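Local coordinates for protein agglutinin (Rhizoctonia solani, PDB 4G9M) that probably binds carbohydrates as a ricin-type beta-trefoil lectin that assembles as a domain-swapped dimer, at residues B[21-26]-B[65-70]; B[73-78]-B[107-112]; B[70-73]-B[78-81]. All blocks are in the same frame, centred on the assembly; numbering follows the deposited sequence.

Interaction 1: residues B[21-26]-B[65-70]; sequences LDLWRG and SGTYVG
Leu23 and Ser65 meet here where the turn that follows strand 20-23 reaches the bend at 65-67 that leads into strand 68-71, both strands belonging to hairpins of a beta-trefoil; the CA atoms of Gly26 and Ser65 are 5.5 Å apart. The apolar part is carried by a single methyl group. With Leu23 CG anti to the backbone N (chi1 180°), the side chain extends straight off its strand and brings CD2 against the bend at 65-67. That methyl sits 3.1 Å from Ser65 OG, a snug fit, and at 3.9 Å it also touches Thr67 OG1, so a carbon lies beside two hydroxyls. Ile34 and Trp47 pack against the same leucine, which places the contact on the buried side of the strand.

The polar part runs alongside, within each segment. Ser65 OG donates to Thr67 OG1 over 2.7 Å, and this bond ties the hydroxyls together beside the methyl. Both stand between their own backbone N and carbonyl carbon (chi1 67° for Ser65, 57° for Thr67), which turns them toward each other across Gly66. In segment 21-26, Gly26 N binds Leu23 O at 2.9 Å, closing a tight turn through Trp24 and Arg25. Leu23 O is gripped a second time by Asn44 ND2.

A further polar set lies on strand 20-23. Asp22 is held by Gln35 and by Gln45, while Leu21 O receives Trp47 NE1; Gln45 and Trp47 form the Q-x-W motif of ricin-type lectins, so the strand that presents Leu23 is itself fastened by family-characteristic bonds.

The remaining cross-contact is backbone to side chain: Gly26 O rests 3.4 Å from Ser65 CB, the same carbon that Leu23 CD2 approaches to 3.5 Å.

Interaction 2: residues B[73-78]-B[107-112]; sequences SNIQNS and RLFVLD
Asn77 OD1 accepts a hydrogen bond from Asn128 N and also lies near the plane of the Phe109 ring, at its edge, 3.3 Å from CE1. Asn77 CG comes to the same edge in plane; the amide and ring planes are 66° apart, so the CE1 edge of the ring points at the flat of the amide, toward its oxygen side. The link to Asn128 helps to set the rotation of that amide.

Phe109 supplies most of the buried surface. Its CG lies beside the backbone N (chi1 -64°), and the ring leans from strand 109-113 onto the loop between strands 68-71 and 81-84. In beta-trefoil terms, the loop of one hairpin is packed against the first strand of the next. The backbone shares the work: Gln76 C approaches CE1 at 3.6 Å and Gln76 CA is 3.9 Å from CZ.

Ile75 comes in obliquely from another quarter, its CG2 4.0 Å from Phe109 CG, and the two side chains slide past each other in opposite directions. At the far end of segment 107-112, Arg107 NH1 forms a salt bridge with Glu102 OE2 of the second subunit.

Interaction 3: residues B[70-73]-B[78-81]; sequences GTAS and SVNV
Thr71 and Val79 mark the tight part of this contact, with Thr71 OG1 only 3.2 Å from Val79 CG1. The threonine hydroxyl is anti to its backbone nitrogen (chi1 -175°), which directs it both at the valine and back to its own chain: it donates to Ser73 O over 2.7 Å, in the carbonyl plane. Ser73 OG approaches the same valine at 3.4 Å from CG1, so two hydroxyls reach Val79 CG1 from directions roughly at right angles.

Backbone evidence fits this closeness. Ala72 N binds Asn80 O at 3.2 Å with an N-H...O angle of 159°, the donor tilted 16° from the carbonyl plane. One step along, Thr71 and Val81 form an antiparallel, non-hydrogen-bonded pair whose CA atoms are 4.9 Å apart, and Val81 CA makes a C-H...O contact with Gly70 O. That carbonyl also receives Tyr126 OH, and Tyr126 touches both Thr71 and Val81, so strand 122-128 backs this inner end.

The fit relaxes at Ala72 and Asn80. Ala72 CB stays 4.0 Å from Asn80 CB and 4.4 Å from Val79 CG1; Ser73, although exposed, still holds its hydroxyl close to Val79. The pairing thus fades from a buried strand end into a surface loop, the arrangement of a beta-hairpin such as those that cap the barrel of a beta-trefoil.

From the N terminus, strand 20-23 comes first, and interaction 1 closes when residues 65-70 return to it after 38 intervening residues. Interaction 3 starts where that contact ends, at the shared Gly70, and pairs 70-73 with 78-81, so closing the short loop 74-77. Interaction 2 takes the loop itself, with Ser73 and Ser78 shared, on to 107-112. All three reach the same sheet, and their side chains pack together: Val69 CG1 is 3.8 Å from Val81 CG1, and Leu111 CG is 4.1 Å from Val81 CG2. Strands 20-23, 68-71 and 109-113, one from each hairpin, are thereby joined.

Interaction 1: residues B[21-26]-B[65-70]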
ATOM      1  N   LEU B  21     -13.744 -12.146  -0.267  1.00 17.16           N
ATOM      2  CA  LEU B  21     -14.242 -11.575   0.988  1.00 13.14           C
ATOM      3  C   LEU B  21     -15.770 -11.414   0.917  1.00 22.36           C
ATOM      4  O   LEU B  21     -16.313 -10.812  -0.026  1.00 20.02           O
ATOM      5  CB  LEU B  21     -13.563 -10.225   1.241  1.00 16.99           C
ATOM      6  CG  LEU B  21     -13.629  -9.702   2.672  1.00 20.57           C
ATOM      7  CD1 LEU B  21     -12.766 -10.554   3.608  1.00 19.35           C
ATOM      8  CD2 LEU B  21     -13.175  -8.231   2.658  1.00 21.67           C
ATOM      9  N   ASP B  22     -16.445 -11.975   1.918  1.00 17.40           N
ATOM     10  CA  ASP B  22     -17.888 -12.209   1.881  1.00 18.83           C
ATOM     11  C   ASP B  22     -18.495 -11.859   3.234  1.00 20.14           C
ATOM     12  O   ASP B  22     -18.041 -12.340   4.259  1.00 17.77           O
ATOM     13  CB  ASP B  22     -18.122 -13.696   1.551  1.00 21.77           C
ATOM     14  CG  ASP B  22     -19.598 -14.084   1.470  1.00 23.61           C
ATOM     15  OD1 ASP B  22     -20.284 -14.098   2.515  1.00 23.66           O
ATOM     16  OD2 ASP B  22     -20.066 -14.443   0.366  1.00 21.31           O
ATOM     17  N   LEU B  23     -19.511 -11.004   3.242  1.00 21.67           N
ATOM     18  CA  LEU B  23     -20.242 -10.719   4.464  1.00 18.11           C
ATOM     19  C   LEU B  23     -21.413 -11.684   4.588  1.00 19.55           C
ATOM     20  O   LEU B  23     -22.252 -11.757   3.700  1.00 20.35           O
ATOM     21  CB  LEU B  23     -20.736  -9.265   4.471  1.00 16.36           C
ATOM     22  CG  LEU B  23     -21.533  -8.833   5.704  1.00 17.21           C
ATOM     23  CD1 LEU B  23     -20.685  -8.883   6.966  1.00 15.08           C
ATOM     24  CD2 LEU B  23     -22.069  -7.433   5.501  1.00 21.59           C
ATOM     25  N   TRP B  24     -21.445 -12.426   5.696  1.00 19.31           N
ATOM     26  CA  TRP B  24     -22.437 -13.476   5.962  1.00 20.81           C
ATOM     27  C   TRP B  24     -23.875 -12.999   5.748  1.00 30.83           C
ATOM     28  O   TRP B  24     -24.347 -12.090   6.435  1.00 27.91           O
ATOM     29  CB  TRP B  24     -22.218 -13.979   7.394  1.00 22.72           C
ATOM     30  CG  TRP B  24     -23.252 -14.892   7.981  1.00 31.00           C
ATOM     31  CD1 TRP B  24     -24.393 -14.524   8.632  1.00 34.07           C
ATOM     32  CD2 TRP B  24     -23.197 -16.322   8.046  1.00 45.19           C
ATOM     33  NE1 TRP B  24     -25.069 -15.636   9.068  1.00 45.80           N
ATOM     34  CE2 TRP B  24     -24.357 -16.753   8.721  1.00 46.05           C
ATOM     35  CE3 TRP B  24     -22.291 -17.279   7.584  1.00 51.88           C
ATOM     36  CZ2 TRP B  24     -24.634 -18.100   8.943  1.00 53.61           C
ATOM     37  CZ3 TRP B  24     -22.567 -18.615   7.808  1.00 59.08           C
ATOM     38  CH2 TRP B  24     -23.730 -19.013   8.482  1.00 57.10           C
ATOM     39  N   ARG B  25     -24.542 -13.598   4.759  1.00 27.07           N
ATOM     40  CA  ARG B  25     -25.923 -13.270   4.384  1.00 32.05           C
ATOM     41  C   ARG B  25     -26.150 -11.801   3.987  1.00 33.66           C
ATOM     42  O   ARG B  25     -27.290 -11.368   3.809  1.00 36.61           O
ATOM     43  CB  ARG B  25     -26.911 -13.706   5.478  1.00 30.51           C
ATOM     44  CG  ARG B  25     -26.996 -15.218   5.682  1.00 33.52           C
ATOM     45  CD  ARG B  25     -28.296 -15.621   6.370  1.00 30.84           C
ATOM     46  NE  ARG B  25     -28.380 -15.170   7.758  1.00 36.79           N
ATOM     47  CZ  ARG B  25     -28.224 -15.963   8.814  1.00 46.72           C
ATOM     48  NH1 ARG B  25     -27.973 -17.255   8.641  1.00 42.12           N
ATOM     49  NH2 ARG B  25     -28.318 -15.470  10.045  1.00 46.32           N
ATOM     50  N   GLY B  26     -25.062 -11.048   3.831  1.00 28.84           N
ATOM     51  CA  GLY B  26     -25.133  -9.612   3.612  1.00 28.46           C
ATOM     52  C   GLY B  26     -25.823  -8.858   4.737  1.00 25.08           C
ATOM     53  O   GLY B  26     -26.343  -7.756   4.538  1.00 27.83           O
ATOM     54  N   SER B  65     -24.954  -4.494   2.834  1.00 24.77           N
ATOM     55  CA  SER B  65     -25.359  -4.125   4.193  1.00 21.14           C
ATOM     56  C   SER B  65     -25.220  -2.641   4.546  1.00 21.08           C
ATOM     57  O   SER B  65     -25.963  -2.130   5.380  1.00 23.96           O
ATOM     58  CB  SER B  65     -24.560  -4.940   5.210  1.00 19.40           C
ATOM     59  OG  SER B  65     -23.181  -4.582   5.171  1.00 21.42           O
ATOM     60  N   GLY B  66     -24.255  -1.962   3.934  1.00 19.19           N
ATOM     61  CA  GLY B  66     -23.907  -0.609   4.340  1.00 22.95           C
ATOM     62  C   GLY B  66     -23.016  -0.558   5.574  1.00 23.23           C
ATOM     63  O   GLY B  66     -22.653   0.519   6.049  1.00 21.70           O
ATOM     64  N   THR B  67     -22.667  -1.721   6.118  1.00 18.84           N
ATOM     65  CA  THR B  67     -21.773  -1.754   7.268  1.00 17.63           C
ATOM     66  C   THR B  67     -20.328  -1.931   6.821  1.00 17.77           C
ATOM     67  O   THR B  67     -20.052  -2.212   5.649  1.00 19.61           O
ATOM     68  CB  THR B  67     -22.162  -2.835   8.283  1.00 19.74           C
ATOM     69  OG1 THR B  67     -22.197  -4.122   7.651  1.00 17.88           O
ATOM     70  CG2 THR B  67     -23.524  -2.532   8.883  1.00 22.56           C
ATOM     71  N   TYR B  68     -19.409  -1.770   7.762  1.00 18.97           N
ATOM     72  CA  TYR B  68     -18.000  -1.703   7.434  1.00 16.90           C
ATOM     73  C   TYR B  68     -17.223  -2.904   7.932  1.00 19.98           C
ATOM     74  O   TYR B  68     -17.633  -3.593   8.876  1.00 19.78           O
ATOM     75  CB  TYR B  68     -17.393  -0.451   8.061  1.00 17.41           C
ATOM     76  CG  TYR B  68     -17.950   0.840   7.523  1.00 18.60           C
ATOM     77  CD1 TYR B  68     -19.133   1.370   8.024  1.00 17.65           C
ATOM     78  CD2 TYR B  68     -17.307   1.523   6.480  1.00 17.32           C
ATOM     79  CE1 TYR B  68     -19.650   2.563   7.529  1.00 20.67           C
ATOM     80  CE2 TYR B  68     -17.826   2.718   5.976  1.00 17.89           C
ATOM     81  CZ  TYR B  68     -18.986   3.228   6.505  1.00 21.86           C
ATOM     82  OH  TYR B  68     -19.503   4.410   6.010  1.00 22.65           O
ATOM     83  N   VAL B  69     -16.069  -3.133   7.317  1.00 16.49           N
ATOM     84  CA  VAL B  69     -15.106  -4.088   7.871  1.00 17.45           C
ATOM     85  C   VAL B  69     -14.693  -3.598   9.244  1.00 17.95           C
ATOM     86  O   VAL B  69     -14.152  -2.501   9.386  1.00 18.41           O
ATOM     87  CB  VAL B  69     -13.860  -4.214   6.983  1.00 16.22           C
ATOM     88  CG1 VAL B  69     -12.698  -4.904   7.738  1.00 19.92           C
ATOM     89  CG2 VAL B  69     -14.225  -4.969   5.708  1.00 22.34           C
ATOM     90  N   GLY B  70     -14.958  -4.421  10.252  1.00 15.97           N
ATOM     91  CA  GLY B  70     -14.685  -4.047  11.622  1.00 17.68           C
ATOM     92  C   GLY B  70     -14.210  -5.243  12.405  1.00 16.59           C
ATOM     93  O   GLY B  70     -13.654  -6.200  11.845  1.00 20.59           O
TER

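Interaction 2: residues B[73-78]-B[107-112]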
ATOM      1  N   SER B  73     -13.943  -7.819  18.669  1.00 18.31           N
ATOM      2  CA  SER B  73     -13.394  -7.528  19.997  1.00 16.64           C
ATOM      3  C   SER B  73     -12.060  -6.831  19.805  1.00 17.14           C
ATOM      4  O   SER B  73     -11.658  -6.602  18.665  1.00 18.13           O
ATOM      5  CB  SER B  73     -13.246  -8.810  20.841  1.00 21.25           C
ATOM      6  OG  SER B  73     -12.300  -9.711  20.313  1.00 25.71           O
ATOM      7  N   ASN B  74     -11.387  -6.488  20.901  1.00 16.49           N
ATOM      8  CA  ASN B  74     -10.078  -5.840  20.828  1.00 16.14           C
ATOM      9  C   ASN B  74      -9.186  -6.597  19.861  1.00 22.47           C
ATOM     10  O   ASN B  74      -9.045  -7.812  19.973  1.00 19.92           O
ATOM     11  CB  ASN B  74      -9.408  -5.784  22.199  1.00 20.00           C
ATOM     12  CG  ASN B  74     -10.234  -5.052  23.228  1.00 25.15           C
ATOM     13  OD1 ASN B  74     -10.604  -5.616  24.262  1.00 28.14           O
ATOM     14  ND2 ASN B  74     -10.525  -3.789  22.960  1.00 18.00           N
ATOM     15  N   ILE B  75      -8.614  -5.888  18.894  1.00 18.68           N
ATOM     16  CA  ILE B  75      -7.860  -6.554  17.840  1.00 20.33           C
ATOM     17  C   ILE B  75      -6.621  -7.256  18.405  1.00 22.44           C
ATOM     18  O   ILE B  75      -5.769  -6.626  19.046  1.00 19.46           O
ATOM     19  CB  ILE B  75      -7.495  -5.577  16.692  1.00 20.58           C
ATOM     20  CG1 ILE B  75      -8.764  -5.105  15.982  1.00 20.84           C
ATOM     21  CG2 ILE B  75      -6.544  -6.235  15.714  1.00 25.78           C
ATOM     22  CD1 ILE B  75      -8.519  -4.021  14.906  1.00 21.05           C
ATOM     23  N   GLN B  76      -6.568  -8.575  18.195  1.00 22.63           N
ATOM     24  CA  GLN B  76      -5.478  -9.456  18.631  1.00 23.10           C
ATOM     25  C   GLN B  76      -5.517 -10.614  17.664  1.00 18.02           C
ATOM     26  O   GLN B  76      -6.439 -10.695  16.845  1.00 19.79           O
ATOM     27  CB  GLN B  76      -5.740 -10.039  20.017  1.00 22.65           C
ATOM     28  CG  GLN B  76      -5.827  -9.064  21.137  1.00 37.99           C
ATOM     29  CD  GLN B  76      -5.986  -9.772  22.457  1.00 38.77           C
ATOM     30  OE1 GLN B  76      -5.829 -10.998  22.540  1.00 39.56           O
ATOM     31  NE2 GLN B  76      -6.294  -9.014  23.502  1.00 42.38           N
ATOM     32  N   ASN B  77      -4.568 -11.543  17.786  1.00 22.05           N
ATOM     33  CA  ASN B  77      -4.565 -12.696  16.901  1.00 25.96           C
ATOM     34  C   ASN B  77      -5.847 -13.521  16.985  1.00 23.21           C
ATOM     35  O   ASN B  77      -6.351 -13.789  18.080  1.00 26.58           O
ATOM     36  CB  ASN B  77      -3.356 -13.581  17.162  1.00 23.92           C
ATOM     37  CG  ASN B  77      -2.096 -13.057  16.504  1.00 26.03           C
ATOM     38  OD1 ASN B  77      -2.121 -12.611  15.365  1.00 21.98           O
ATOM     39  ND2 ASN B  77      -0.987 -13.120  17.219  1.00 32.00           N
ATOM     40  N   SER B  78      -6.370 -13.872  15.811  1.00 22.24           N
ATOM     41  CA  SER B  78      -7.563 -14.724  15.646  1.00 26.27           C
ATOM     42  C   SER B  78      -8.918 -14.090  16.002  1.00 28.58           C
ATOM     43  O   SER B  78      -9.948 -14.766  15.968  1.00 28.77           O
ATOM     44  CB  SER B  78      -7.382 -16.074  16.353  1.00 30.42           C
ATOM     45  OG  SER B  78      -6.166 -16.687  15.953  1.00 33.52           O
ATOM     46  N   ARG B 107      -0.949  -2.035  13.394  1.00 20.68           N
ATOM     47  CA  ARG B 107      -0.346  -2.322  12.088  1.00 21.98           C
ATOM     48  C   ARG B 107       0.380  -3.662  11.979  1.00 23.31           C
ATOM     49  O   ARG B 107       0.802  -4.051  10.886  1.00 25.66           O
ATOM     50  CB  ARG B 107       0.604  -1.194  11.666  1.00 21.40           C
ATOM     51  CG  ARG B 107      -0.098   0.120  11.367  1.00 25.90           C
ATOM     52  CD  ARG B 107       0.835   1.111  10.699  1.00 32.91           C
ATOM     53  NE  ARG B 107       0.219   2.432  10.582  1.00 38.90           N
ATOM     54  CZ  ARG B 107       0.692   3.416   9.823  1.00 46.13           C
ATOM     55  NH1 ARG B 107       1.782   3.228   9.093  1.00 40.23           N
ATOM     56  NH2 ARG B 107       0.067   4.585   9.785  1.00 51.60           N
ATOM     57  N   LEU B 108       0.552  -4.357  13.100  1.00 21.55           N
ATOM     58  CA  LEU B 108       1.101  -5.706  13.055  1.00 18.44           C
ATOM     59  C   LEU B 108       0.047  -6.681  12.544  1.00 16.51           C
ATOM     60  O   LEU B 108       0.377  -7.813  12.193  1.00 24.15           O
ATOM     61  CB  LEU B 108       1.576  -6.173  14.441  1.00 20.84           C
ATOM     62  CG  LEU B 108       2.874  -5.608  15.022  1.00 28.11           C
ATOM     63  CD1 LEU B 108       3.121  -6.223  16.389  1.00 30.50           C
ATOM     64  CD2 LEU B 108       4.060  -5.858  14.104  1.00 36.04           C
ATOM     65  N   PHE B 109      -1.211  -6.233  12.505  1.00 18.99           N
ATOM     66  CA  PHE B 109      -2.328  -7.113  12.147  1.00 17.30           C
ATOM     67  C   PHE B 109      -2.903  -6.850  10.773  1.00 17.40           C
ATOM     68  O   PHE B 109      -3.144  -5.698  10.400  1.00 23.57           O
ATOM     69  CB  PHE B 109      -3.427  -7.047  13.206  1.00 19.06           C
ATOM     70  CG  PHE B 109      -2.977  -7.557  14.543  1.00 18.34           C
ATOM     71  CD1 PHE B 109      -3.007  -8.913  14.830  1.00 23.53           C
ATOM     72  CD2 PHE B 109      -2.474  -6.687  15.487  1.00 17.59           C
ATOM     73  CE1 PHE B 109      -2.559  -9.388  16.054  1.00 24.45           C
ATOM     74  CE2 PHE B 109      -2.019  -7.153  16.722  1.00 21.82           C
ATOM     75  CZ  PHE B 109      -2.065  -8.510  16.997  1.00 21.78           C
ATOM     76  N   VAL B 110      -3.141  -7.940  10.041  1.00 16.06           N
ATOM     77  CA  VAL B 110      -3.769  -7.885   8.722  1.00 16.11           C
ATOM     78  C   VAL B 110      -4.979  -8.811   8.632  1.00 21.32           C
ATOM     79  O   VAL B 110      -5.114  -9.734   9.432  1.00 17.26           O
ATOM     80  CB  VAL B 110      -2.782  -8.258   7.589  1.00 19.98           C
ATOM     81  CG1 VAL B 110      -1.700  -7.171   7.426  1.00 17.76           C
ATOM     82  CG2 VAL B 110      -2.173  -9.632   7.814  1.00 16.10           C
ATOM     83  N   LEU B 111      -5.840  -8.564   7.644  1.00 18.78           N
ATOM     84  CA  LEU B 111      -6.955  -9.454   7.339  1.00 17.22           C
ATOM     85  C   LEU B 111      -6.412 -10.769   6.811  1.00 21.74           C
ATOM     86  O   LEU B 111      -5.614 -10.794   5.872  1.00 19.13           O
ATOM     87  CB  LEU B 111      -7.902  -8.834   6.306  1.00 17.26           C
ATOM     88  CG  LEU B 111      -9.120  -8.084   6.859  1.00 21.00           C
ATOM     89  CD1 LEU B 111      -8.710  -7.032   7.844  1.00 21.78           C
ATOM     90  CD2 LEU B 111      -9.940  -7.473   5.728  1.00 19.23           C
ATOM     91  N   ASP B 112      -6.879 -11.857   7.399  1.00 16.44           N
ATOM     92  CA  ASP B 112      -6.291 -13.176   7.171  1.00 16.58           C
ATOM     93  C   ASP B 112      -7.395 -14.188   6.889  1.00 21.27           C
ATOM     94  O   ASP B 112      -8.304 -14.349   7.686  1.00 18.68           O
ATOM     95  CB  ASP B 112      -5.492 -13.556   8.433  1.00 16.61           C
ATOM     96  CG  ASP B 112      -4.865 -14.930   8.365  1.00 22.57           C
ATOM     97  OD1 ASP B 112      -5.561 -15.926   8.068  1.00 22.43           O
ATOM     98  OD2 ASP B 112      -3.658 -15.029   8.671  1.00 21.62           O
TER

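Interaction 3: residues B[70-73]-B[78-81]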
ATOM      1  N   GLY B  70     -14.958  -4.421  10.252  1.00 15.97           N
ATOM      2  CA  GLY B  70     -14.685  -4.047  11.622  1.00 17.68           C
ATOM      3  C   GLY B  70     -14.210  -5.243  12.405  1.00 16.59           C
ATOM      4  O   GLY B  70     -13.654  -6.200  11.845  1.00 20.59           O
ATOM      5  N   THR B  71     -14.419  -5.198  13.713  1.00 17.04           N
ATOM      6  CA  THR B  71     -13.911  -6.259  14.577  1.00 18.37           C
ATOM      7  C   THR B  71     -14.916  -6.675  15.653  1.00 17.30           C
ATOM      8  O   THR B  71     -15.729  -5.876  16.110  1.00 19.99           O
ATOM      9  CB  THR B  71     -12.561  -5.855  15.213  1.00 18.49           C
ATOM     10  OG1 THR B  71     -12.021  -6.948  15.976  1.00 19.85           O
ATOM     11  CG2 THR B  71     -12.737  -4.641  16.104  1.00 19.50           C
ATOM     12  N   ALA B  72     -14.844  -7.950  16.024  1.00 17.98           N
ATOM     13  CA  ALA B  72     -15.653  -8.539  17.092  1.00 19.43           C
ATOM     14  C   ALA B  72     -15.230  -8.107  18.492  1.00 23.71           C
ATOM     15  O   ALA B  72     -16.051  -8.093  19.408  1.00 21.83           O
ATOM     16  CB  ALA B  72     -15.569 -10.051  17.000  1.00 20.52           C
ATOM     17  N   SER B  73     -13.943  -7.819  18.669  1.00 18.31           N
ATOM     18  CA  SER B  73     -13.394  -7.528  19.997  1.00 16.64           C
ATOM     19  C   SER B  73     -12.060  -6.831  19.805  1.00 17.14           C
ATOM     20  O   SER B  73     -11.658  -6.602  18.665  1.00 18.13           O
ATOM     21  CB  SER B  73     -13.246  -8.810  20.841  1.00 21.25           C
ATOM     22  OG  SER B  73     -12.300  -9.711  20.313  1.00 25.71           O
ATOM     23  N   SER B  78      -6.370 -13.872  15.811  1.00 22.24           N
ATOM     24  CA  SER B  78      -7.563 -14.724  15.646  1.00 26.27           C
ATOM     25  C   SER B  78      -8.918 -14.090  16.002  1.00 28.58           C
ATOM     26  O   SER B  78      -9.948 -14.766  15.968  1.00 28.77           O
ATOM     27  CB  SER B  78      -7.382 -16.074  16.353  1.00 30.42           C
ATOM     28  OG  SER B  78      -6.166 -16.687  15.953  1.00 33.52           O
ATOM     29  N   VAL B  79      -8.928 -12.799  16.319  1.00 17.73           N
ATOM     30  CA  VAL B  79     -10.180 -12.090  16.517  1.00 16.07           C
ATOM     31  C   VAL B  79     -10.925 -12.001  15.184  1.00 23.05           C
ATOM     32  O   VAL B  79     -10.321 -11.721  14.154  1.00 22.28           O
ATOM     33  CB  VAL B  79      -9.947 -10.674  17.131  1.00 16.81           C
ATOM     34  CG1 VAL B  79     -11.213  -9.834  17.102  1.00 19.58           C
ATOM     35  CG2 VAL B  79      -9.439 -10.800  18.579  1.00 18.82           C
ATOM     36  N   ASN B  80     -12.228 -12.267  15.199  1.00 19.81           N
ATOM     37  CA  ASN B  80     -13.031 -12.227  13.984  1.00 20.56           C
ATOM     38  C   ASN B  80     -13.121 -10.855  13.318  1.00 16.93           C
ATOM     39  O   ASN B  80     -13.365  -9.837  13.969  1.00 18.02           O
ATOM     40  CB  ASN B  80     -14.454 -12.734  14.256  1.00 26.84           C
ATOM     41  CG  ASN B  80     -14.517 -14.236  14.448  1.00 38.51           C
ATOM     42  OD1 ASN B  80     -14.870 -14.975  13.529  1.00 49.10           O
ATOM     43  ND2 ASN B  80     -14.183 -14.696  15.647  1.00 48.78           N
ATOM     44  N   VAL B  81     -12.945 -10.846  12.002  1.00 18.12           N
ATOM     45  CA  VAL B  81     -13.319  -9.698  11.190  1.00 17.69           C
ATOM     46  C   VAL B  81     -14.823  -9.797  10.937  1.00 17.33           C
ATOM     47  O   VAL B  81     -15.321 -10.848  10.546  1.00 19.45           O
ATOM     48  CB  VAL B  81     -12.551  -9.692   9.863  1.00 15.18           C
ATOM     49  CG1 VAL B  81     -12.969  -8.518   9.007  1.00 18.74           C
ATOM     50  CG2 VAL B  81     -11.049  -9.650  10.145  1.00 14.82           C
TER